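PDB 3C24: putative oxidoreductase from Jannaschia sp., which is of unconfirmed function but probably acts as an NAD(P)-dependent oxidoreductase, with a Rossmann-type domain joined to a phosphogluconate-dehydrogenase-like helical domain. Local coordinates for residues A39-A44 with P57-D62; I96-D101 with T117-H122; Q148-A153 with T171-V176; C152-G157 with T179-T184; H208-C213 with A223-M228. One frame throughout, in Å; residues are numbered along the deposited sequence. Where two conformers were deposited one is given.

Contact 1 of 5, residues A39-A44 with P57-D62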
# COMPACT_ATOMS: atom_id res chain seq x y z
N ALA A 39 10.07 -26.18 -24.98
CA ALA A 39 11.51 -26.50 -25.08
C ALA A 39 12.21 -25.75 -23.94
O ALA A 39 12.43 -24.55 -24.04
CB ALA A 39 12.13 -26.12 -26.42
N ALA A 40 12.54 -26.49 -22.88
CA ALA A 40 13.16 -25.92 -21.67
C ALA A 40 14.64 -25.91 -21.84
O ALA A 40 15.28 -26.96 -21.79
CB ALA A 40 12.78 -26.68 -20.40
N ILE A 41 15.17 -24.70 -21.99
CA ILE A 41 16.61 -24.49 -22.21
C ILE A 41 17.28 -24.03 -20.92
O ILE A 41 17.03 -22.96 -20.37
CB ILE A 41 16.90 -23.46 -23.36
CG1 ILE A 41 15.93 -23.68 -24.54
CG2 ILE A 41 18.44 -23.46 -23.75
CD1 ILE A 41 15.99 -25.06 -25.15
N GLU A 42 18.17 -24.88 -20.43
CA GLU A 42 18.84 -24.63 -19.15
C GLU A 42 20.15 -25.35 -19.08
O GLU A 42 20.18 -26.55 -19.19
CB GLU A 42 17.99 -25.16 -17.99
CG GLU A 42 18.60 -24.92 -16.62
CD GLU A 42 18.89 -23.47 -16.38
OE1 GLU A 42 17.93 -22.67 -16.23
OE2 GLU A 42 20.09 -23.09 -16.36
N ILE A 43 21.20 -24.58 -18.90
CA ILE A 43 22.55 -25.13 -18.87
C ILE A 43 23.07 -25.27 -17.46
O ILE A 43 23.97 -26.07 -17.24
CB ILE A 43 23.60 -24.31 -19.73
CG1 ILE A 43 23.77 -22.89 -19.17
CG2 ILE A 43 23.21 -24.28 -21.19
N ALA A 44 22.52 -24.53 -16.51
CA ALA A 44 23.04 -24.61 -15.13
C ALA A 44 22.64 -25.93 -14.49
O ALA A 44 21.49 -26.33 -14.54
CB ALA A 44 22.60 -23.45 -14.28
N PRO A 57 11.00 -32.17 -19.04
CA PRO A 57 12.16 -32.64 -19.78
C PRO A 57 13.12 -31.53 -20.12
O PRO A 57 12.71 -30.39 -20.32
CB PRO A 57 11.58 -33.22 -21.07
CG PRO A 57 10.17 -32.95 -21.08
CD PRO A 57 9.73 -32.38 -19.77
N LEU A 58 14.40 -31.87 -20.14
CA LEU A 58 15.46 -30.92 -20.54
C LEU A 58 15.67 -30.98 -22.03
O LEU A 58 15.64 -32.05 -22.62
CB LEU A 58 16.78 -31.18 -19.83
CG LEU A 58 16.90 -30.25 -18.63
CD1 LEU A 58 16.81 -28.79 -19.15
CD2 LEU A 58 15.85 -30.59 -17.60
N THR A 59 15.82 -29.82 -22.65
CA THR A 59 16.01 -29.77 -24.10
C THR A 59 17.43 -29.40 -24.44
O THR A 59 17.79 -28.23 -24.40
CB THR A 59 15.02 -28.84 -24.83
OG1 THR A 59 13.75 -29.50 -24.98
CG2 THR A 59 15.57 -28.54 -26.24
N ASP A 60 18.22 -30.42 -24.81
CA ASP A 60 19.65 -30.25 -25.15
C ASP A 60 20.01 -30.12 -26.60
O ASP A 60 19.25 -30.45 -27.50
CB ASP A 60 20.46 -31.38 -24.61
CG ASP A 60 20.26 -31.53 -23.13
OD1 ASP A 60 19.71 -30.55 -22.54
OD2 ASP A 60 20.60 -32.61 -22.61
N GLY A 61 21.24 -29.68 -26.79
CA GLY A 61 21.74 -29.39 -28.13
C GLY A 61 21.10 -28.10 -28.60
O GLY A 61 20.57 -27.30 -27.80
N ASP A 62 21.10 -27.93 -29.92
CA ASP A 62 20.61 -26.69 -30.54
C ASP A 62 19.52 -26.90 -31.52
O ASP A 62 19.08 -25.96 -32.17
CB ASP A 62 21.75 -25.99 -31.30
CG ASP A 62 22.87 -25.51 -30.39
OD1 ASP A 62 22.62 -25.28 -29.19
OD2 ASP A 62 24.01 -25.36 -30.89
O HOH W 1 12.17 -29.28 -22.73
O HOH W 2 18.99 -27.02 -22.30

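Contact 2 of 5, residues I96-D101 with T117-H122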
# COMPACT_ATOMS: atom_id res chain seq x y z
N ILE A 96 9.32 -15.07 -32.64
CA ILE A 96 8.95 -14.07 -31.65
C ILE A 96 9.91 -14.22 -30.46
O ILE A 96 9.95 -15.24 -29.83
CB ILE A 96 7.52 -14.25 -31.14
CG1 ILE A 96 6.51 -13.98 -32.23
CG2 ILE A 96 7.20 -13.31 -29.98
CD1 ILE A 96 5.08 -14.64 -31.95
N VAL A 97 10.73 -13.21 -30.28
CA VAL A 97 11.66 -13.10 -29.13
C VAL A 97 10.92 -12.28 -28.07
O VAL A 97 10.57 -11.07 -28.26
CB VAL A 97 12.96 -12.43 -29.54
CG1 VAL A 97 13.84 -12.18 -28.30
CG2 VAL A 97 13.68 -13.30 -30.63
N LEU A 98 10.65 -12.95 -26.95
CA LEU A 98 9.80 -12.43 -25.91
C LEU A 98 10.61 -12.05 -24.67
O LEU A 98 11.29 -12.87 -24.05
CB LEU A 98 8.70 -13.45 -25.63
CG LEU A 98 7.34 -12.96 -25.12
CD1 LEU A 98 6.30 -14.11 -25.12
CD2 LEU A 98 7.49 -12.32 -23.77
N ILE A 99 10.55 -10.76 -24.40
CA ILE A 99 11.27 -10.12 -23.28
C ILE A 99 10.27 -9.80 -22.18
O ILE A 99 9.15 -9.35 -22.42
CB ILE A 99 12.09 -8.85 -23.69
CG1 ILE A 99 12.79 -8.99 -25.06
CG2 ILE A 99 13.13 -8.54 -22.64
CD1 ILE A 99 12.01 -8.36 -26.25
N LEU A 100 10.69 -10.05 -20.95
CA LEU A 100 9.81 -9.95 -19.80
C LEU A 100 9.92 -8.65 -19.02
O LEU A 100 9.45 -8.55 -17.87
CB LEU A 100 10.10 -11.15 -18.86
CG LEU A 100 10.03 -12.55 -19.49
CD1 LEU A 100 10.21 -13.72 -18.47
CD2 LEU A 100 8.72 -12.70 -20.27
N ASP A 101 10.61 -7.67 -19.60
CA ASP A 101 10.84 -6.38 -18.99
C ASP A 101 11.25 -5.40 -20.06
O ASP A 101 12.00 -5.73 -20.97
CB ASP A 101 11.94 -6.50 -17.92
CG ASP A 101 12.02 -5.28 -17.02
OD1 ASP A 101 12.37 -4.15 -17.47
OD2 ASP A 101 11.76 -5.43 -15.82
N THR A 117 10.43 -10.77 -34.57
CA THR A 117 9.49 -10.02 -33.75
C THR A 117 10.05 -9.90 -32.35
O THR A 117 10.61 -10.86 -31.82
CB THR A 117 8.15 -10.78 -33.67
OG1 THR A 117 7.49 -10.73 -34.95
CG2 THR A 117 7.23 -10.22 -32.56
N TYR A 118 9.92 -8.72 -31.79
CA TYR A 118 10.22 -8.46 -30.38
C TYR A 118 8.90 -8.13 -29.73
O TYR A 118 8.17 -7.23 -30.17
CB TYR A 118 11.21 -7.29 -30.19
CG TYR A 118 12.65 -7.58 -30.49
CD1 TYR A 118 13.30 -8.61 -29.89
CD2 TYR A 118 13.41 -6.69 -31.24
CE1 TYR A 118 14.65 -8.84 -30.14
CE2 TYR A 118 14.76 -6.91 -31.49
CZ TYR A 118 15.38 -7.96 -30.94
OH TYR A 118 16.73 -8.13 -31.19
N PHE A 119 8.61 -8.88 -28.67
CA PHE A 119 7.40 -8.74 -27.90
C PHE A 119 7.83 -8.61 -26.45
O PHE A 119 8.63 -9.39 -25.98
CB PHE A 119 6.51 -9.96 -28.10
CG PHE A 119 5.14 -9.82 -27.48
CD1 PHE A 119 4.92 -10.14 -26.14
CD2 PHE A 119 4.06 -9.41 -28.22
CE1 PHE A 119 3.66 -9.99 -25.58
CE2 PHE A 119 2.83 -9.28 -27.64
CZ PHE A 119 2.63 -9.60 -26.33
N ILE A 120 7.23 -7.64 -25.78
CA ILE A 120 7.49 -7.33 -24.34
C ILE A 120 6.24 -7.58 -23.53
O ILE A 120 5.15 -7.11 -23.86
CB ILE A 120 7.99 -5.89 -24.09
CG1 ILE A 120 9.06 -5.47 -25.09
CG2 ILE A 120 8.48 -5.80 -22.66
CD1 ILE A 120 9.40 -3.98 -25.00
N GLY A 121 6.39 -8.31 -22.42
CA GLY A 121 5.31 -8.49 -21.46
C GLY A 121 5.79 -8.24 -20.05
O GLY A 121 6.97 -8.33 -19.78
N HIS A 122 4.88 -7.79 -19.19
CA HIS A 122 5.21 -7.63 -17.77
C HIS A 122 3.96 -7.75 -16.94
O HIS A 122 2.94 -7.17 -17.30
CB HIS A 122 5.86 -6.29 -17.55
CG HIS A 122 6.70 -6.27 -16.31
ND1 HIS A 122 7.99 -6.75 -16.29
CD2 HIS A 122 6.38 -5.96 -15.03
CE1 HIS A 122 8.46 -6.64 -15.06
NE2 HIS A 122 7.51 -6.16 -14.28

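Contact 3 of 5, residues Q148-A153 with T171-V176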
# COMPACT_ATOMS: atom_id res chain seq x y z
N GLN A 148 -4.36 -11.65 -11.77
CA GLN A 148 -3.69 -10.38 -12.02
C GLN A 148 -3.94 -9.96 -13.44
O GLN A 148 -4.28 -10.78 -14.28
CB GLN A 148 -2.18 -10.52 -11.82
CG GLN A 148 -1.48 -11.34 -12.93
CD GLN A 148 0.03 -11.39 -12.73
OE1 GLN A 148 0.65 -10.42 -12.28
NE2 GLN A 148 0.65 -12.53 -13.07
N ALA A 149 -3.74 -8.68 -13.67
CA ALA A 149 -3.71 -8.13 -15.03
C ALA A 149 -2.22 -8.12 -15.50
O ALA A 149 -1.28 -8.25 -14.70
CB ALA A 149 -4.26 -6.68 -15.01
N ILE A 150 -2.00 -8.00 -16.80
CA ILE A 150 -0.66 -7.87 -17.37
C ILE A 150 -0.65 -6.77 -18.44
O ILE A 150 -1.71 -6.30 -18.88
CB ILE A 150 -0.16 -9.20 -17.98
CG1 ILE A 150 -0.96 -9.57 -19.24
CG2 ILE A 150 -0.26 -10.36 -16.94
CD1 ILE A 150 -0.38 -10.84 -19.97
N VAL A 151 0.56 -6.35 -18.81
CA VAL A 151 0.77 -5.34 -19.87
C VAL A 151 1.72 -5.89 -20.92
O VAL A 151 2.71 -6.56 -20.59
CB VAL A 151 1.30 -3.98 -19.32
CG1 VAL A 151 0.23 -3.29 -18.46
CG2 VAL A 151 2.63 -4.18 -18.56
N CYS A 152 1.40 -5.63 -22.18
CA CYS A 152 2.19 -6.13 -23.29
C CYS A 152 2.34 -5.11 -24.38
O CYS A 152 1.46 -4.30 -24.63
CB CYS A 152 1.48 -7.33 -23.94
SG CYS A 152 1.11 -8.75 -22.86
N ALA A 153 3.47 -5.21 -25.08
CA ALA A 153 3.77 -4.38 -26.22
C ALA A 153 4.41 -5.14 -27.34
O ALA A 153 5.30 -5.98 -27.14
CB ALA A 153 4.72 -3.27 -25.82
N THR A 171 -0.56 -17.32 -20.60
CA THR A 171 -0.32 -18.70 -20.19
C THR A 171 0.74 -18.71 -19.09
O THR A 171 0.57 -19.36 -18.05
CB THR A 171 0.19 -19.56 -21.34
OG1 THR A 171 -0.71 -19.43 -22.44
CG2 THR A 171 0.39 -21.04 -20.90
N MSE A 172 1.83 -17.95 -19.29
CA MSE A 172 2.92 -17.93 -18.31
C MSE A 172 2.56 -17.34 -16.96
O MSE A 172 3.10 -17.77 -15.90
CB MSE A 172 4.14 -17.19 -18.87
CG MSE A 172 4.72 -17.87 -20.04
SE MSE A 172 6.40 -16.94 -20.58
CE MSE A 172 5.72 -15.24 -20.95
N TRP A 173 1.61 -16.41 -16.99
CA TRP A 173 1.27 -15.63 -15.80
C TRP A 173 -0.15 -15.79 -15.33
O TRP A 173 -0.66 -14.97 -14.56
CB TRP A 173 1.56 -14.14 -16.06
CG TRP A 173 3.04 -13.86 -16.26
CD1 TRP A 173 4.04 -14.41 -15.58
CD2 TRP A 173 3.63 -12.89 -17.15
NE1 TRP A 173 5.24 -13.90 -15.99
CE2 TRP A 173 5.02 -12.96 -16.96
CE3 TRP A 173 3.12 -11.98 -18.09
CZ2 TRP A 173 5.92 -12.18 -17.67
CZ3 TRP A 173 4.03 -11.18 -18.80
CH2 TRP A 173 5.41 -11.30 -18.58
N SER A 174 -0.77 -16.89 -15.78
CA SER A 174 -2.16 -17.23 -15.40
C SER A 174 -2.29 -17.37 -13.89
O SER A 174 -1.39 -17.87 -13.26
CB SER A 174 -2.67 -18.51 -16.07
OG SER A 174 -1.95 -19.61 -15.59
N PRO A 175 -3.45 -17.01 -13.33
CA PRO A 175 -4.61 -16.53 -14.07
C PRO A 175 -4.58 -15.05 -14.32
O PRO A 175 -4.28 -14.26 -13.43
CB PRO A 175 -5.79 -16.92 -13.15
CG PRO A 175 -5.21 -16.95 -11.81
CD PRO A 175 -3.81 -17.46 -11.97
N VAL A 176 -4.84 -14.67 -15.56
CA VAL A 176 -4.83 -13.26 -15.98
C VAL A 176 -6.22 -12.81 -16.30
O VAL A 176 -6.95 -13.45 -17.07
CB VAL A 176 -3.91 -13.07 -17.25
CG1 VAL A 176 -3.98 -11.62 -17.82
CG2 VAL A 176 -2.48 -13.49 -16.96

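Contact 4 of 5, residues C152-G157 with T179-T184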
# COMPACT_ATOMS: atom_id res chain seq x y z
N CYS A 152 1.40 -5.63 -22.18
CA CYS A 152 2.19 -6.13 -23.29
C CYS A 152 2.34 -5.11 -24.38
O CYS A 152 1.46 -4.30 -24.63
CB CYS A 152 1.48 -7.33 -23.94
SG CYS A 152 1.11 -8.75 -22.86
N ALA A 153 3.47 -5.21 -25.08
CA ALA A 153 3.77 -4.38 -26.22
C ALA A 153 4.41 -5.14 -27.34
O ALA A 153 5.30 -5.98 -27.14
CB ALA A 153 4.72 -3.27 -25.82
N LEU A 154 3.94 -4.87 -28.54
CA LEU A 154 4.58 -5.34 -29.75
C LEU A 154 5.64 -4.31 -30.09
O LEU A 154 5.35 -3.18 -30.53
CB LEU A 154 3.59 -5.51 -30.90
CG LEU A 154 4.14 -6.08 -32.20
CD1 LEU A 154 4.75 -7.53 -32.02
CD2 LEU A 154 3.01 -6.07 -33.25
N MSE A 155 6.90 -4.66 -29.84
CA MSE A 155 8.01 -3.73 -30.08
C MSE A 155 8.30 -3.63 -31.56
O MSE A 155 8.61 -2.57 -32.09
CB MSE A 155 9.27 -4.14 -29.31
CG MSE A 155 10.47 -3.32 -29.64
SE MSE A 155 11.94 -3.97 -28.55
CE MSE A 155 13.36 -2.94 -29.31
N GLN A 156 8.30 -4.77 -32.20
CA GLN A 156 8.49 -4.81 -33.64
C GLN A 156 7.95 -6.12 -34.18
O GLN A 156 7.90 -7.15 -33.49
CB GLN A 156 9.96 -4.60 -34.02
CG GLN A 156 10.82 -5.73 -33.80
CD GLN A 156 12.18 -5.57 -34.46
OE1 GLN A 156 12.89 -4.62 -34.18
NE2 GLN A 156 12.59 -6.57 -35.25
N GLY A 157 7.56 -6.09 -35.43
CA GLY A 157 7.07 -7.30 -36.10
C GLY A 157 5.65 -7.17 -36.58
O GLY A 157 4.99 -6.15 -36.36
N THR A 179 -5.45 -8.13 -20.20
CA THR A 179 -4.20 -7.88 -20.89
C THR A 179 -4.28 -6.56 -21.59
O THR A 179 -5.00 -6.40 -22.58
CB THR A 179 -3.94 -8.97 -21.94
OG1 THR A 179 -4.00 -10.24 -21.27
CG2 THR A 179 -2.60 -8.82 -22.55
N HIS A 180 -3.49 -5.62 -21.08
CA HIS A 180 -3.41 -4.25 -21.59
C HIS A 180 -2.29 -4.09 -22.62
O HIS A 180 -1.14 -4.32 -22.34
CB HIS A 180 -3.14 -3.27 -20.46
CG HIS A 180 -4.15 -3.32 -19.36
ND1 HIS A 180 -5.40 -2.76 -19.48
CD2 HIS A 180 -4.07 -3.83 -18.11
CE1 HIS A 180 -6.06 -2.94 -18.35
NE2 HIS A 180 -5.27 -3.57 -17.50
N ARG A 181 -2.69 -3.71 -23.83
CA ARG A 181 -1.75 -3.43 -24.91
C ARG A 181 -1.30 -1.99 -24.88
O ARG A 181 -2.11 -1.06 -24.80
CB ARG A 181 -2.34 -3.72 -26.30
CG ARG A 181 -1.31 -3.51 -27.45
CD ARG A 181 -1.85 -3.98 -28.78
NE ARG A 181 -0.85 -3.81 -29.83
CZ ARG A 181 -1.00 -4.27 -31.07
NH1 ARG A 181 -2.07 -4.96 -31.39
NH2 ARG A 181 -0.04 -4.06 -31.98
N VAL A 182 0.01 -1.84 -24.85
CA VAL A 182 0.67 -0.52 -24.88
C VAL A 182 1.83 -0.49 -25.88
O VAL A 182 2.21 -1.51 -26.47
CB VAL A 182 1.24 -0.15 -23.50
CG1 VAL A 182 0.14 0.04 -22.43
CG2 VAL A 182 2.27 -1.18 -23.02
N THR A 183 2.40 0.68 -26.06
CA THR A 183 3.61 0.81 -26.87
C THR A 183 4.81 0.47 -26.02
O THR A 183 4.73 0.45 -24.78
CB THR A 183 3.83 2.23 -27.42
OG1 THR A 183 4.08 3.14 -26.35
CG2 THR A 183 2.60 2.68 -28.23
N THR A 184 5.94 0.26 -26.67
CA THR A 184 7.20 -0.02 -25.98
C THR A 184 7.51 1.10 -24.98
O THR A 184 7.84 0.84 -23.83
CB THR A 184 8.38 -0.15 -26.96
OG1 THR A 184 8.07 -1.19 -27.88
CG2 THR A 184 9.73 -0.47 -26.25
O HOH W 3 1.83 -2.88 -28.85
O HOH W 4 5.00 -0.53 -29.60
O HOH W 5 8.76 -0.33 -30.52

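Contact 5 of 5, residues H208-C213 with A223-M228. With SO4 (sulfate ion), chain F.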
# COMPACT_ATOMS: atom_id res chain seq x y z
N HIS A 208 11.58 3.41 6.06
CA HIS A 208 12.55 4.21 6.76
C HIS A 208 11.88 5.19 7.73
O HIS A 208 12.49 5.59 8.73
CB HIS A 208 13.47 4.96 5.82
CG HIS A 208 14.43 4.05 5.10
ND1 HIS A 208 15.19 4.46 4.03
CD2 HIS A 208 14.72 2.73 5.29
CE1 HIS A 208 15.94 3.45 3.62
NE2 HIS A 208 15.68 2.39 4.36
N ALA A 209 10.62 5.51 7.47
CA ALA A 209 9.88 6.41 8.37
C ALA A 209 9.53 5.64 9.66
O ALA A 209 9.58 6.15 10.78
CB ALA A 209 8.68 7.00 7.70
N VAL A 210 9.18 4.37 9.49
CA VAL A 210 8.95 3.50 10.65
C VAL A 210 10.27 3.41 11.46
O VAL A 210 10.31 3.53 12.72
CB VAL A 210 8.37 2.11 10.24
CG1 VAL A 210 8.48 1.07 11.46
CG2 VAL A 210 6.94 2.30 9.69
N ASP A 211 11.38 3.24 10.75
CA ASP A 211 12.71 3.13 11.38
C ASP A 211 13.05 4.40 12.18
O ASP A 211 13.55 4.39 13.30
CB ASP A 211 13.84 2.93 10.37
CG ASP A 211 13.76 1.63 9.62
OD1 ASP A 211 13.13 0.66 10.10
OD2 ASP A 211 14.37 1.60 8.51
N GLU A 212 12.68 5.54 11.62
CA GLU A 212 12.92 6.81 12.28
C GLU A 212 12.15 6.93 13.60
O GLU A 212 12.68 7.38 14.67
CB GLU A 212 12.60 7.96 11.31
CG GLU A 212 12.77 9.38 11.86
CD GLU A 212 14.19 9.91 11.79
OE1 GLU A 212 15.13 9.10 11.50
OE2 GLU A 212 14.38 11.11 12.04
N CYS A 213 10.91 6.48 13.56
CA CYS A 213 10.05 6.49 14.76
C CYS A 213 10.69 5.73 15.91
O CYS A 213 10.77 6.19 17.04
CB CYS A 213 8.67 5.93 14.45
SG CYS A 213 7.65 7.05 13.46
N ALA A 223 4.78 -0.89 17.34
CA ALA A 223 3.76 0.17 17.41
C ALA A 223 3.79 0.97 16.16
O ALA A 223 2.75 1.26 15.54
CB ALA A 223 3.96 1.11 18.65
N ALA A 224 5.00 1.40 15.76
CA ALA A 224 5.13 2.23 14.54
C ALA A 224 4.72 1.47 13.31
O ALA A 224 4.11 2.01 12.39
CB ALA A 224 6.54 2.77 14.39
N LEU A 225 5.10 0.20 13.28
CA LEU A 225 4.75 -0.69 12.15
C LEU A 225 3.25 -0.88 12.04
O LEU A 225 2.69 -0.76 10.97
CB LEU A 225 5.42 -2.07 12.24
CG LEU A 225 6.87 -2.29 11.82
CD1 LEU A 225 7.36 -3.63 12.37
CD2 LEU A 225 7.06 -2.22 10.27
N ASP A 226 2.63 -1.24 13.14
CA ASP A 226 1.17 -1.42 13.18
C ASP A 226 0.48 -0.16 12.68
O ASP A 226 -0.46 -0.22 11.89
CB ASP A 226 0.66 -1.75 14.60
CG ASP A 226 0.96 -3.19 15.02
OD1 ASP A 226 1.37 -4.02 14.18
OD2 ASP A 226 0.82 -3.48 16.23
N PHE A 227 0.97 0.99 13.13
CA PHE A 227 0.37 2.28 12.78
C PHE A 227 0.51 2.55 11.27
O PHE A 227 -0.45 2.90 10.58
CB PHE A 227 0.96 3.42 13.62
CG PHE A 227 0.09 4.64 13.65
CD1 PHE A 227 -0.85 4.78 14.59
CD2 PHE A 227 0.25 5.66 12.69
CE1 PHE A 227 -1.69 5.89 14.61
CE2 PHE A 227 -0.63 6.76 12.74
CZ PHE A 227 -1.54 6.84 13.70
N MSE A 228 1.72 2.32 10.74
CA MSE A 228 1.99 2.51 9.33
C MSE A 228 1.20 1.57 8.47
O MSE A 228 0.58 2.00 7.50
CB MSE A 228 3.49 2.35 9.04
CG MSE A 228 3.86 2.42 7.58
SE MSE A 228 3.42 4.07 6.66
CE MSE A 228 5.00 5.07 7.27
S SO4 F . 16.83 7.53 3.10
O1 SO4 F . 17.68 7.25 1.94
O2 SO4 F . 15.51 6.83 2.94
O3 SO4 F . 17.49 6.99 4.25
O4 SO4 F . 16.65 8.96 3.11

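Contact 1 of 5, residues A39-A44 with P57-D62
T59 points toward strand 37-41, nearest A40, and carries the close part of this contact. Its backbone N donates to the carbonyl O of A40 at 3.0 Å, and beside that bond L58 CD1 rests 3.6 Å from the same A40 O. The threonine divides its two branches: with OG1 beside the backbone N (chi1 -79°), the methyl CG2 is left to meet I41 CD1 at 3.7 Å. A40 is suitably small, for its CB already sits 3.7 Å from P57 O.

Elsewhere water replaces direct contact. One molecule accepts from A40 N, donates to P57 O and hydrogen-bonds with T59 OG1; a second joins E42 N to T59 O. From D60 on the loop diverges, G61 taking a positive phi easy for a glycine, and D60 and D62 form salt bridges with R48 and R90 respectively.

E42 turns its carboxylate back to the fold: OE2 accepts from A44 N at 2.8 Å and OE1 from G20 N in the glycine-rich loop, consistent with the acidic residue that often ends the second strand of NAD-binding Rossmann folds. L51 of helix 45-53 covers A40, E42 and L58, while strand 13-17 pairs with strand 37-41 alongside.

Contact 2 of 5, residues I96-D101 with T117-H122
Strands 96-99 and 117-122 run parallel, their directions 26° apart, with I96 facing T117 and each following residue paired in step as far as I99 and I120. V97 and I99 make all the backbone bonds of this side: V97 N donates to T117 O (2.8 Å) and V97 O accepts from F119 N (3.0 Å), then I99 N donates to F119 O (2.8 Å) and I99 O accepts from G121 N (2.9 Å). I96 and L98 use their backbones on strand 70-73. Linked through helix 103-107, the pair forms a beta-alpha-beta unit within a Rossmann-like sheet.

On one face I96 CG2 lies alongside F119 CB at 3.9 Å, and L98 sits beside the F119 ring; such bulky apolar groups suit a layer covered by helix 160-172. The other face has V97 CG1 at the edge of the Y118 ring, in its plane, 3.9 Å from CE1; the hydroxyl reaches the carbonyl of P111. Just past the end of strand 96-99, L100 O accepts from H122 ND1 at 2.8 Å, the oxygen lying somewhat out of the ring plane. D101 lies beside this imidazole, its carboxylate turned 86° from the ring, while OD1 caps A103 N.

Contact 3 of 5, residues Q148-A153 with T171-V176
A beta-alpha-beta unit made of strand 148-156, helix 160-172 and strand 176-181 turns back on itself here, where the helix has ended and the chain re-enters the sheet. Q148 spans the turn with two hydrogen bonds. Its backbone N donates to P175 O at 3.1 Å, beginning the parallel pairing of Q148 with V176, and V176 CA leans on Q148 O in return, a CA-H...O contact of 3.1 Å.

The side chain reaches further back. CG stands between the backbone N and the carbonyl carbon (chi1 71°), a crowded position, and from there the extended chain carries NE2 to W173 O. That bond, 3.1 Å long and nearly straight at 167°, lies in the amide plane and falls on a carbonyl lone pair. W173 is the first residue to leave the helix, and a cis peptide before P175 helps turn the chain. With an alanine here, the W173 carbonyl would probably lose this partner and the turn be freer to shift.

Beyond the amide the contact is apolar. I150 CG2 touches V176 CG2 at 3.8 Å and W173 CE3 at 3.9 Å, so one methyl of the beta-branched isoleucine touches both valine and indole. M172 CB lies over one face of that indole, toward its rim, and L100 also touches it. In chemical terms, two carbonyl oxygens of the turn receive N-H donors from a single residue, Q148, whose buried amide has its oxygen satisfied weakly by H125 N, while I150, V176 and the indole supply apolar contact beside them.

Contact 4 of 5, residues C152-G157 with T179-T184
R181 can be followed outward from the backbone bonds that fix its base beside C152. C152 N donates to H180 O (2.9 Å) and C152 O accepts from V182 N (2.9 Å), so R181, held between those two bonds, pairs with C152 without using its own N or O on this side. CB passes near C152 O, and CG lies 4.0 Å from the same oxygen. The chain then runs extended, CG anti to the backbone N (chi1 -176°), and NE donates to a water at 3.0 Å. This water lies at the guanidinium edge, in its plane, and also links L154 N to V182 O where the strands have begun to part. At the tip NH2 comes 3.9 Å from L154 CD2, the two side chains lying side by side, while NH1 forms a salt bridge with E159 and the cation meets the ring of Y162. A long, charged residue therefore suits this exposed edge.

The other side-chain contacts are made close to the backbone. A153 CB sits only 3.1 Å from V182 O, a tight fit that a small residue permits. C152 SG meets T179 CG2 at 3.7 Å, and T184 OG1 comes 3.5 Å from M155 CB, sharing a water with M155 O.

M155 and Q156 both face Y118, forming a classic beta bulge near the end of strand 152-156. T183 N-caps the helix that T184 begins. Parallel neighbours 148-156 and 176-181, joined through helix 160-172, are typical of a beta-alpha-beta unit; here the second strand is the outermost of the chain's sheet.

Contact 5 of 5, residues H208-C213 with A223-M228
V210 overlaps A224, L225 and M228 with its two methyls. CG1 stands anti to the backbone N (chi1 166°) and meets L225 CG at 3.7 Å and A224 CB at 3.9 Å; CG2 presses on CB of M228, a selenomethionine, at 3.5 Å. One turn along, C213 CB touches A224 CB at 3.8 Å. The small alanine lets the two helices come near, V210 and A224 being the closest pair of backbones. M228 bends at chi2 and chi3, bringing CE 4.2 Å from A209 CB; a flexible chain suits this. The seam is wholly apolar.

H208 turns off the other way, to a sulfate probably taken from the crystallisation liquor. ND1 donates to O2 at 2.6 Å, almost straight at 168°, with the oxygen at the ring edge in its plane. K259, R268 and W267 of the second subunit bind the same ion, a setting that would probably favour a protonated imidazole. A leucine here would probably leave the sulfate without its donor from this subunit.

Helices 184-217 and 221-239 run roughly antiparallel over these segments, at 143° between their directions, as a hairpin of helices. L194 of the second subunit packs on A209 and M228, and D226 forms a salt bridge with R178 of that subunit, whose strand 176-181 thus lies against helix 221-239.

Overall arrangement
Contacts 1 to 4 all reach one sheet, in which contact 1 lies at the strand 37-41 edge and contact 4 at the strand 176-181 edge, their centres about 28 Å apart. Contacts 2, 3 and 4 form a continuous block: I120 O and A153 N, 2.8 Å apart, probably hydrogen-bond, and contacts 3 and 4 share C152 and A153. The side chains of H122 and W173 each lie about 5 Å from a bound sulfate, probably from the crystallisation liquor, which may mark a pocket near contacts 2 and 3. Contact 5 is remote, its centre about 34 Å from that of contact 3, yet its residues return through the dimer: F227 of the second subunit packs on H122 and V151, and D226 of that subunit on A149.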